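Long-range contacts in glutamate receptor 1 (Adineta vaga, PDB 4IO2), which binds glutamate through the extracellular ligand-binding domain described here and probably works as a ligand-gated ion channel: residues A[101-107]-A[203-209]; A[18-22]-A[240-244]; A[120-124]-A[144-149]. All coordinates share one frame; numbering follows the deposited sequence. Where two conformers were deposited one is given.

Interaction 1. Residues A[101-107]-A[203-209]; sequences SISDNSM and DKSTFGI
N105 pairs with S205, and I102 N bonds to F207 O, where two antiparallel strands run between the lobes of the bilobed, periplasmic-binding-protein-like domain, the paired interlobe strands characteristic of glutamate receptor ligand-binding domains. At the corner the chain turns at D203, the carboxylate and CB of this residue meet the bent end of M107, whose CE lies 3.5 Å from D203 OD2 as the two side chains run side by side. K204 points its CB away from strand 103-107, yet its CD packs tightly on S106 CB at 3.4 Å. S205 makes the first full rung: its N donates to N105 O at 2.8 Å, and its O accepts from N105 N in a bent bond. A third bond joins the side chains, N105 ND2 donating to S205 OG at 3.2 Å, with the hydroxyl oxygen somewhat out of the amide plane. The same ND2 also donates to D180, a glutamate-binding residue, which ties the strand pair to the binding site. T206 pairs with D104 without hydrogen bonds, and their side chains diverge; its OG1 bonds instead to R229 of the second subunit. At F207 the backbone is held twice, N to S103 O at 3.0 Å in a nearly straight bond (171°) and O from I102 N. The ring stands on the same face of the sheet as N105, CG lying anti to the carbonyl carbon (chi1 -66°), and carries N105 on one face: N105 CB stands 4.1 Å from the ring centroid in a CH-pi contact, and the amide lies 30° from the ring plane. This ring also lines the pocket and touches the bound glutamate, so N105 backs a first-shell residue. Past G208, I209 CG1 meets I102 CG2 at 4.1 Å, the two side chains crossing at about a right angle beside I225.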
loop_
_atom_site.group_PDB
_atom_site.type_symbol
_atom_site.label_atom_id
_atom_site.label_comp_id
_atom_site.label_asym_id
_atom_site.label_seq_id
_atom_site.Cartn_x
_atom_site.Cartn_y
_atom_site.Cartn_z
ATOM N N SER A 101 -4.331 1.487 -4.108
ATOM C CA SER A 101 -4.858 1.057 -2.826
ATOM C C SER A 101 -5.662 2.144 -2.120
ATOM O O SER A 101 -5.253 3.331 -2.121
ATOM C CB SER A 101 -3.681 0.658 -1.931
ATOM O OG SER A 101 -4.011 0.619 -0.536
ATOM N N ILE A 102 -6.781 1.735 -1.511
ATOM C CA ILE A 102 -7.554 2.587 -0.616
ATOM C C ILE A 102 -7.141 2.458 0.852
ATOM O O ILE A 102 -7.476 3.338 1.655
ATOM C CB ILE A 102 -9.081 2.379 -0.776
ATOM C CG1 ILE A 102 -9.507 0.952 -0.423
ATOM C CG2 ILE A 102 -9.501 2.750 -2.244
ATOM C CD1 ILE A 102 -11.067 0.832 -0.416
ATOM N N SER A 103 -6.424 1.385 1.193
ATOM C CA SER A 103 -6.005 1.134 2.568
ATOM C C SER A 103 -4.925 0.080 2.593
ATOM O O SER A 103 -4.964 -0.839 1.768
ATOM C CB SER A 103 -7.203 0.632 3.406
ATOM O OG SER A 103 -6.849 0.416 4.783
ATOM N N ASP A 104 -3.993 0.196 3.520
ATOM C CA ASP A 104 -3.159 -0.925 3.862
ATOM C C ASP A 104 -3.983 -1.949 4.640
ATOM O O ASP A 104 -5.114 -1.710 5.062
ATOM C CB ASP A 104 -1.928 -0.461 4.663
ATOM C CG ASP A 104 -2.270 0.213 5.996
ATOM O OD1 ASP A 104 -3.374 0.009 6.535
ATOM O OD2 ASP A 104 -1.407 0.971 6.518
ATOM N N ASN A 105 -3.443 -3.142 4.747
ATOM C CA ASN A 105 -4.110 -4.242 5.423
ATOM C C ASN A 105 -3.087 -5.228 5.886
ATOM O O ASN A 105 -1.953 -5.274 5.387
ATOM C CB ASN A 105 -5.120 -4.942 4.476
ATOM C CG ASN A 105 -5.932 -6.017 5.178
ATOM O OD1 ASN A 105 -6.585 -5.755 6.177
ATOM N ND2 ASN A 105 -5.890 -7.240 4.650
ATOM N N SER A 106 -3.523 -6.040 6.836
ATOM C CA SER A 106 -2.784 -7.214 7.294
ATOM C C SER A 106 -3.817 -8.046 8.066
ATOM O O SER A 106 -4.965 -7.609 8.275
ATOM C CB SER A 106 -1.612 -6.835 8.179
ATOM O OG SER A 106 -2.096 -6.103 9.291
ATOM N N MET A 107 -3.444 -9.263 8.419
ATOM C CA MET A 107 -4.345 -10.151 9.158
ATOM C C MET A 107 -3.846 -10.379 10.557
ATOM O O MET A 107 -2.654 -10.221 10.838
ATOM C CB MET A 107 -4.564 -11.510 8.457
ATOM C CG MET A 107 -5.192 -11.376 7.095
ATOM S SD MET A 107 -5.673 -12.978 6.405
ATOM C CE MET A 107 -4.122 -13.586 5.806
ATOM N N ASP A 203 0.707 -11.266 6.573
ATOM C CA ASP A 203 0.160 -11.069 5.230
ATOM C C ASP A 203 -0.143 -9.610 4.918
ATOM O O ASP A 203 -1.262 -9.257 4.537
ATOM C CB ASP A 203 -1.083 -11.938 4.989
ATOM C CG ASP A 203 -1.357 -12.183 3.523
ATOM O OD1 ASP A 203 -0.398 -12.396 2.760
ATOM O OD2 ASP A 203 -2.528 -12.086 3.093
ATOM N N LYS A 204 0.863 -8.777 5.103
ATOM C CA LYS A 204 0.790 -7.366 4.744
ATOM C C LYS A 204 0.316 -7.260 3.313
ATOM O O LYS A 204 0.849 -7.925 2.393
ATOM C CB LYS A 204 2.150 -6.690 4.885
ATOM C CG LYS A 204 2.763 -6.805 6.277
ATOM C CD LYS A 204 1.740 -6.723 7.382
ATOM C CE LYS A 204 2.375 -6.926 8.761
ATOM N NZ LYS A 204 3.711 -7.576 8.721
ATOM N N SER A 205 -0.714 -6.449 3.121
ATOM C CA SER A 205 -1.409 -6.406 1.866
ATOM C C SER A 205 -2.121 -5.056 1.711
ATOM O O SER A 205 -1.909 -4.140 2.485
ATOM C CB SER A 205 -2.381 -7.612 1.844
ATOM O OG SER A 205 -3.217 -7.620 3.012
ATOM N N THR A 206 -2.978 -4.960 0.710
ATOM C CA THR A 206 -3.735 -3.750 0.443
ATOM C C THR A 206 -5.160 -4.077 0.061
ATOM O O THR A 206 -5.420 -5.189 -0.407
ATOM C CB THR A 206 -3.097 -2.947 -0.720
ATOM O OG1 THR A 206 -3.003 -3.792 -1.889
ATOM C CG2 THR A 206 -1.681 -2.433 -0.376
ATOM N N PHE A 207 -6.045 -3.122 0.207
ATOM C CA PHE A 207 -7.389 -3.172 -0.340
ATOM C C PHE A 207 -7.406 -2.277 -1.570
ATOM O O PHE A 207 -6.835 -1.173 -1.555
ATOM C CB PHE A 207 -8.430 -2.636 0.614
ATOM C CG PHE A 207 -8.622 -3.448 1.885
ATOM C CD1 PHE A 207 -8.410 -4.811 1.940
ATOM C CD2 PHE A 207 -9.084 -2.825 3.034
ATOM C CE1 PHE A 207 -8.618 -5.521 3.118
ATOM C CE2 PHE A 207 -9.311 -3.536 4.213
ATOM C CZ PHE A 207 -9.083 -4.879 4.254
ATOM N N GLY A 208 -8.057 -2.732 -2.641
ATOM C CA GLY A 208 -8.189 -1.956 -3.865
ATOM C C GLY A 208 -9.594 -2.061 -4.373
ATOM O O GLY A 208 -10.308 -3.027 -4.086
ATOM N N ILE A 209 -9.974 -1.079 -5.185
ATOM C CA ILE A 209 -11.241 -1.147 -5.911
ATOM C C ILE A 209 -11.060 -2.106 -7.095
ATOM O O ILE A 209 -10.112 -1.986 -7.843
ATOM C CB ILE A 209 -11.697 0.260 -6.358
ATOM C CG1 ILE A 209 -12.000 1.078 -5.101
ATOM C CG2 ILE A 209 -12.929 0.143 -7.259
ATOM C CD1 ILE A 209 -12.437 2.507 -5.399
#

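Interaction 2. Residues A[18-22]-A[240-244]; sequences VPFTI and KWFQT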
loop_
_atom_site.group_PDB
_atom_site.type_symbol
_atom_site.label_atom_id
_atom_site.label_comp_id
_atom_site.label_asym_id
_atom_site.label_seq_id
_atom_site.Cartn_x
_atom_site.Cartn_y
_atom_site.Cartn_z
ATOM N N VAL A 18 -19.146 -4.879 8.541
ATOM C CA VAL A 18 -19.132 -3.733 9.409
ATOM C C VAL A 18 -17.731 -3.346 9.768
ATOM O O VAL A 18 -16.913 -4.199 10.059
ATOM C CB VAL A 18 -20.021 -3.904 10.681
ATOM C CG1 VAL A 18 -21.425 -4.274 10.303
ATOM C CG2 VAL A 18 -19.468 -4.968 11.683
ATOM N N PRO A 19 -17.423 -2.024 9.781
ATOM C CA PRO A 19 -18.192 -0.811 9.472
ATOM C C PRO A 19 -17.885 -0.246 8.070
ATOM O O PRO A 19 -18.108 0.942 7.825
ATOM C CB PRO A 19 -17.718 0.134 10.567
ATOM C CG PRO A 19 -16.207 -0.155 10.561
ATOM C CD PRO A 19 -16.099 -1.656 10.323
ATOM N N PHE A 20 -17.378 -1.087 7.164
ATOM C CA PHE A 20 -17.206 -0.717 5.763
ATOM C C PHE A 20 -18.552 -0.559 5.078
ATOM O O PHE A 20 -18.832 0.515 4.490
ATOM C CB PHE A 20 -16.353 -1.755 5.038
ATOM C CG PHE A 20 -14.850 -1.589 5.250
ATOM C CD1 PHE A 20 -14.202 -0.484 4.739
ATOM C CD2 PHE A 20 -14.129 -2.491 6.002
ATOM C CE1 PHE A 20 -12.820 -0.323 4.917
ATOM C CE2 PHE A 20 -12.752 -2.352 6.201
ATOM C CZ PHE A 20 -12.111 -1.261 5.656
ATOM N N THR A 21 -19.377 -1.612 5.129
ATOM C CA THR A 21 -20.679 -1.634 4.523
ATOM C C THR A 21 -21.616 -2.269 5.532
ATOM O O THR A 21 -21.545 -3.460 5.810
ATOM C CB THR A 21 -20.692 -2.391 3.157
ATOM O OG1 THR A 21 -19.885 -1.642 2.244
ATOM C CG2 THR A 21 -22.097 -2.536 2.602
ATOM N N ILE A 22 -22.478 -1.421 6.082
ATOM C CA ILE A 22 -23.374 -1.782 7.165
ATOM C C ILE A 22 -24.783 -1.852 6.604
ATOM O O ILE A 22 -25.251 -0.893 6.014
ATOM C CB ILE A 22 -23.356 -0.714 8.254
ATOM C CG1 ILE A 22 -21.920 -0.511 8.780
ATOM C CG2 ILE A 22 -24.297 -1.116 9.394
ATOM C CD1 ILE A 22 -21.729 0.810 9.577
ATOM N N LYS A 240 -13.364 8.186 11.275
ATOM C CA LYS A 240 -14.810 8.302 11.512
ATOM C C LYS A 240 -15.462 6.949 11.823
ATOM O O LYS A 240 -16.256 6.826 12.738
ATOM C CB LYS A 240 -15.507 8.937 10.299
ATOM C CG LYS A 240 -17.024 8.960 10.375
ATOM C CD LYS A 240 -17.667 9.599 9.149
ATOM C CE LYS A 240 -19.184 9.488 9.239
ATOM N NZ LYS A 240 -19.861 10.038 8.027
ATOM N N TRP A 241 -15.144 5.929 11.031
ATOM C CA TRP A 241 -15.808 4.646 11.140
ATOM C C TRP A 241 -15.120 3.660 12.084
ATOM O O TRP A 241 -15.777 2.742 12.568
ATOM C CB TRP A 241 -15.986 4.034 9.734
ATOM C CG TRP A 241 -16.992 4.841 8.938
ATOM C CD1 TRP A 241 -16.738 5.812 7.985
ATOM C CD2 TRP A 241 -18.426 4.824 9.104
ATOM N NE1 TRP A 241 -17.917 6.350 7.541
ATOM C CE2 TRP A 241 -18.963 5.783 8.211
ATOM C CE3 TRP A 241 -19.296 4.079 9.903
ATOM C CZ2 TRP A 241 -20.324 6.009 8.090
ATOM C CZ3 TRP A 241 -20.673 4.314 9.804
ATOM C CH2 TRP A 241 -21.174 5.287 8.901
ATOM N N PHE A 242 -13.818 3.792 12.303
ATOM C CA PHE A 242 -13.069 2.752 13.027
ATOM C C PHE A 242 -12.553 3.162 14.394
ATOM O O PHE A 242 -12.195 2.299 15.199
ATOM C CB PHE A 242 -11.893 2.240 12.197
ATOM C CG PHE A 242 -12.323 1.430 10.985
ATOM C CD1 PHE A 242 -12.680 2.078 9.801
ATOM C CD2 PHE A 242 -12.428 0.047 11.052
ATOM C CE1 PHE A 242 -13.086 1.323 8.688
ATOM C CE2 PHE A 242 -12.825 -0.712 9.938
ATOM C CZ PHE A 242 -13.173 -0.049 8.771
ATOM N N GLN A 243 -12.575 4.440 14.745
ATOM C CA GLN A 243 -12.081 4.828 16.090
ATOM C C GLN A 243 -12.855 4.322 17.339
ATOM O O GLN A 243 -12.353 4.298 18.442
ATOM C CB GLN A 243 -11.820 6.320 16.169
ATOM C CG GLN A 243 -10.394 6.634 15.773
ATOM C CD GLN A 243 -9.846 7.945 16.385
ATOM O OE1 GLN A 243 -10.580 8.741 17.002
ATOM N NE2 GLN A 243 -8.547 8.165 16.208
ATOM N N THR A 244 -14.057 3.864 17.166
ATOM C CA THR A 244 -14.900 3.556 18.294
ATOM C C THR A 244 -14.422 2.326 19.085
ATOM O O THR A 244 -13.917 1.370 18.509
ATOM C CB THR A 244 -16.316 3.254 17.714
ATOM O OG1 THR A 244 -16.663 4.280 16.750
ATOM C CG2 THR A 244 -17.404 3.148 18.875
#
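P19 and F242 bring a loop near the start of the domain against the last turn of the helix 233-242, more than two hundred residues later in the chain. P19 follows a cis peptide bond, and its CB points toward the helix. From the root outward, P19 CB lies 3.8 Å from W241 O, near the helix backbone. CG comes a little closer to that carbonyl and sits over one face of F242, 3.6 Å from the ring centroid and 19° off its normal, a clear CH-pi contact. CD, closing the pyrrolidine, presses on the rim of the same ring at 3.4 Å from F242 CE2. F242 has a second neighbour: its edge points at the face of F20, so the two rings form an edge-to-face pair with planes at 62°. F20 starts off facing away from the helix, yet its ring folds back until CE2 is 3.5 Å from F242 CZ. Further along the loop, I22 CD1 rests 3.7 Å from W241 CZ3, oblique to the indole, while W241 NE1 bonds to D43 of helix 40-52. F20 also packs on D85 of the glutamate site and edge-to-face on Y40. With no hydrogen bond between the two segments, this junction rests on a proline over one ring face, an edge-to-face ring pair and apolar contacts, which depend on fit rather than on directed polar bonds.

Interaction 3. Residues A[120-124]-A[144-149]; sequences MDDLK and YYLREI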
loop_
_atom_site.group_PDB
_atom_site.type_symbol
_atom_site.label_atom_id
_atom_site.label_comp_id
_atom_site.label_asym_id
_atom_site.label_seq_id
_atom_site.Cartn_x
_atom_site.Cartn_y
_atom_site.Cartn_z
ATOM N N MET A 120 1.489 -17.114 15.582
ATOM C CA MET A 120 1.473 -17.995 14.431
ATOM C C MET A 120 2.285 -19.284 14.603
ATOM O O MET A 120 1.961 -20.298 13.998
ATOM C CB MET A 120 1.978 -17.227 13.219
ATOM C CG MET A 120 1.858 -17.994 11.941
ATOM S SD MET A 120 0.127 -18.308 11.442
ATOM C CE MET A 120 -0.497 -16.704 11.019
ATOM N N ASP A 121 3.314 -19.269 15.442
ATOM C CA ASP A 121 4.110 -20.491 15.645
ATOM C C ASP A 121 3.260 -21.635 16.185
ATOM O O ASP A 121 3.448 -22.784 15.828
ATOM C CB ASP A 121 5.271 -20.249 16.606
ATOM C CG ASP A 121 6.387 -19.457 15.970
ATOM O OD1 ASP A 121 6.424 -19.399 14.720
ATOM O OD2 ASP A 121 7.226 -18.904 16.719
ATOM N N ASP A 122 2.297 -21.308 17.031
ATOM C CA ASP A 122 1.464 -22.346 17.620
ATOM C C ASP A 122 0.591 -23.041 16.567
ATOM O O ASP A 122 0.250 -24.202 16.712
ATOM C CB ASP A 122 0.628 -21.780 18.780
ATOM C CG ASP A 122 1.465 -21.524 20.033
ATOM O OD1 ASP A 122 2.518 -22.170 20.193
ATOM O OD2 ASP A 122 1.075 -20.669 20.860
ATOM N N LEU A 123 0.270 -22.356 15.468
ATOM C CA LEU A 123 -0.494 -22.989 14.394
ATOM C C LEU A 123 0.420 -23.789 13.484
ATOM O O LEU A 123 -0.013 -24.761 12.875
ATOM C CB LEU A 123 -1.232 -21.939 13.524
ATOM C CG LEU A 123 -2.509 -21.311 14.062
ATOM C CD1 LEU A 123 -2.161 -20.601 15.312
ATOM C CD2 LEU A 123 -3.113 -20.351 13.041
ATOM N N LYS A 124 1.677 -23.363 13.376
ATOM C CA LYS A 124 2.633 -24.007 12.470
ATOM C C LYS A 124 3.431 -25.109 13.166
ATOM O O LYS A 124 4.107 -25.882 12.506
ATOM C CB LYS A 124 3.572 -22.952 11.847
ATOM C CG LYS A 124 2.925 -22.092 10.749
ATOM C CD LYS A 124 3.793 -20.904 10.303
ATOM C CE LYS A 124 3.141 -20.153 9.145
ATOM N NZ LYS A 124 3.782 -18.836 8.786
ATOM N N TYR A 144 -3.449 -18.024 2.241
ATOM C CA TYR A 144 -2.365 -17.982 3.209
ATOM C C TYR A 144 -2.262 -19.322 3.935
ATOM O O TYR A 144 -1.172 -19.872 4.094
ATOM C CB TYR A 144 -2.553 -16.819 4.215
ATOM C CG TYR A 144 -1.445 -16.748 5.212
ATOM C CD1 TYR A 144 -1.475 -17.529 6.365
ATOM C CD2 TYR A 144 -0.353 -15.912 5.013
ATOM C CE1 TYR A 144 -0.450 -17.471 7.272
ATOM C CE2 TYR A 144 0.678 -15.863 5.907
ATOM C CZ TYR A 144 0.624 -16.637 7.034
ATOM O OH TYR A 144 1.667 -16.598 7.935
ATOM N N TYR A 145 -3.388 -19.813 4.420
ATOM C CA TYR A 145 -3.412 -21.082 5.133
ATOM C C TYR A 145 -2.805 -22.180 4.277
ATOM O O TYR A 145 -1.960 -22.974 4.760
ATOM C CB TYR A 145 -4.846 -21.424 5.518
ATOM C CG TYR A 145 -4.948 -22.732 6.265
ATOM C CD1 TYR A 145 -5.044 -23.926 5.579
ATOM C CD2 TYR A 145 -4.951 -22.773 7.663
ATOM C CE1 TYR A 145 -5.131 -25.128 6.225
ATOM C CE2 TYR A 145 -5.015 -23.977 8.322
ATOM C CZ TYR A 145 -5.124 -25.151 7.594
ATOM O OH TYR A 145 -5.207 -26.369 8.221
ATOM N N LEU A 146 -3.256 -22.278 3.029
ATOM C CA LEU A 146 -2.854 -23.379 2.167
ATOM C C LEU A 146 -1.351 -23.322 1.843
ATOM O O LEU A 146 -0.696 -24.369 1.740
ATOM C CB LEU A 146 -3.685 -23.384 0.881
ATOM C CG LEU A 146 -5.163 -23.756 1.058
ATOM C CD1 LEU A 146 -5.945 -23.511 -0.226
ATOM C CD2 LEU A 146 -5.332 -25.167 1.581
ATOM N N ARG A 147 -0.781 -22.127 1.741
ATOM C CA ARG A 147 0.656 -22.018 1.494
ATOM C C ARG A 147 1.519 -22.178 2.750
ATOM O O ARG A 147 2.584 -22.791 2.687
ATOM C CB ARG A 147 1.000 -20.688 0.827
ATOM C CG ARG A 147 2.500 -20.561 0.476
ATOM C CD ARG A 147 2.868 -19.184 -0.093
ATOM N NE ARG A 147 2.580 -18.175 0.914
ATOM C CZ ARG A 147 1.553 -17.334 0.881
ATOM N NH1 ARG A 147 0.733 -17.282 -0.167
ATOM N NH2 ARG A 147 1.373 -16.526 1.917
ATOM N N GLU A 148 1.082 -21.601 3.867
ATOM C CA GLU A 148 1.941 -21.451 5.052
ATOM C C GLU A 148 1.747 -22.460 6.165
ATOM O O GLU A 148 2.656 -22.688 6.959
ATOM C CB GLU A 148 1.726 -20.088 5.688
ATOM C CG GLU A 148 1.934 -18.957 4.738
ATOM C CD GLU A 148 3.371 -18.602 4.514
ATOM O OE1 GLU A 148 4.212 -18.922 5.375
ATOM O OE2 GLU A 148 3.650 -17.960 3.480
ATOM N N ILE A 149 0.563 -23.050 6.237
ATOM C CA ILE A 149 0.244 -23.966 7.321
ATOM C C ILE A 149 0.136 -25.407 6.834
ATOM O O ILE A 149 0.761 -26.308 7.402
ATOM C CB ILE A 149 -1.043 -23.538 8.035
ATOM C CG1 ILE A 149 -0.793 -22.217 8.761
ATOM C CG2 ILE A 149 -1.474 -24.607 9.021
ATOM C CD1 ILE A 149 -2.009 -21.597 9.231
#
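A salt-bridge network, K124–E148–R147, bridges the helices 120-125 and 140-148. The axes of segments 120-124 and 144-148 come no nearer than 12.3 Å and lie at 64°, so long side chains do most of the spanning. K124 does the reaching: its chain is extended beyond CG, passes E148 O with CE at 3.4 Å, and delivers NZ to Y144 OH at 3.2 Å. The same NZ makes a weaker ion-pair bond with E148 OE1. The other carboxylate oxygen is taken by R147, which grips OE2 side-on with NE (2.8 Å) and NH2, OE2 lying close to the guanidinium plane. Helix 140-148 starts at A140 in the glutamate pocket, and this contact lies at its far end, in the lobe that also holds strand 177-180, whose F178 is touched by L123 and I149. E148 CG sits over the centre of the Y144 ring. The M120 and Y144 side chains approach head-on, M120 CE 3.8 Å from Y144 CE1 and oblique to the ring. Were E148 replaced by an alanine, K124 and R147 would probably be left without their shared carboxylate and Y144 without the methylene on its face. With chi1 at -179°, Y144 extends away from its own N, and its hydroxyl reaches K124.

How the interactions relate
The three contacts show chemistry following depth. Interaction 1, buried near the middle of the chain, relies on backbone hydrogen bonds between strands and one ring set against the ligand. Interaction 2, partly buried, relies on aromatic and apolar contact alone, and interaction 3, nearer the surface, adds charge. Interaction 1 touches both others: F207 CE2 lies 3.9 Å from F20 CZ, and M107 and D203 pack on Y144. Interactions 2 and 3 do not meet, their nearest atoms being about 18 Å apart. Strand 103-112 of interaction 1 is followed in the chain by helix 120-125 of interaction 3.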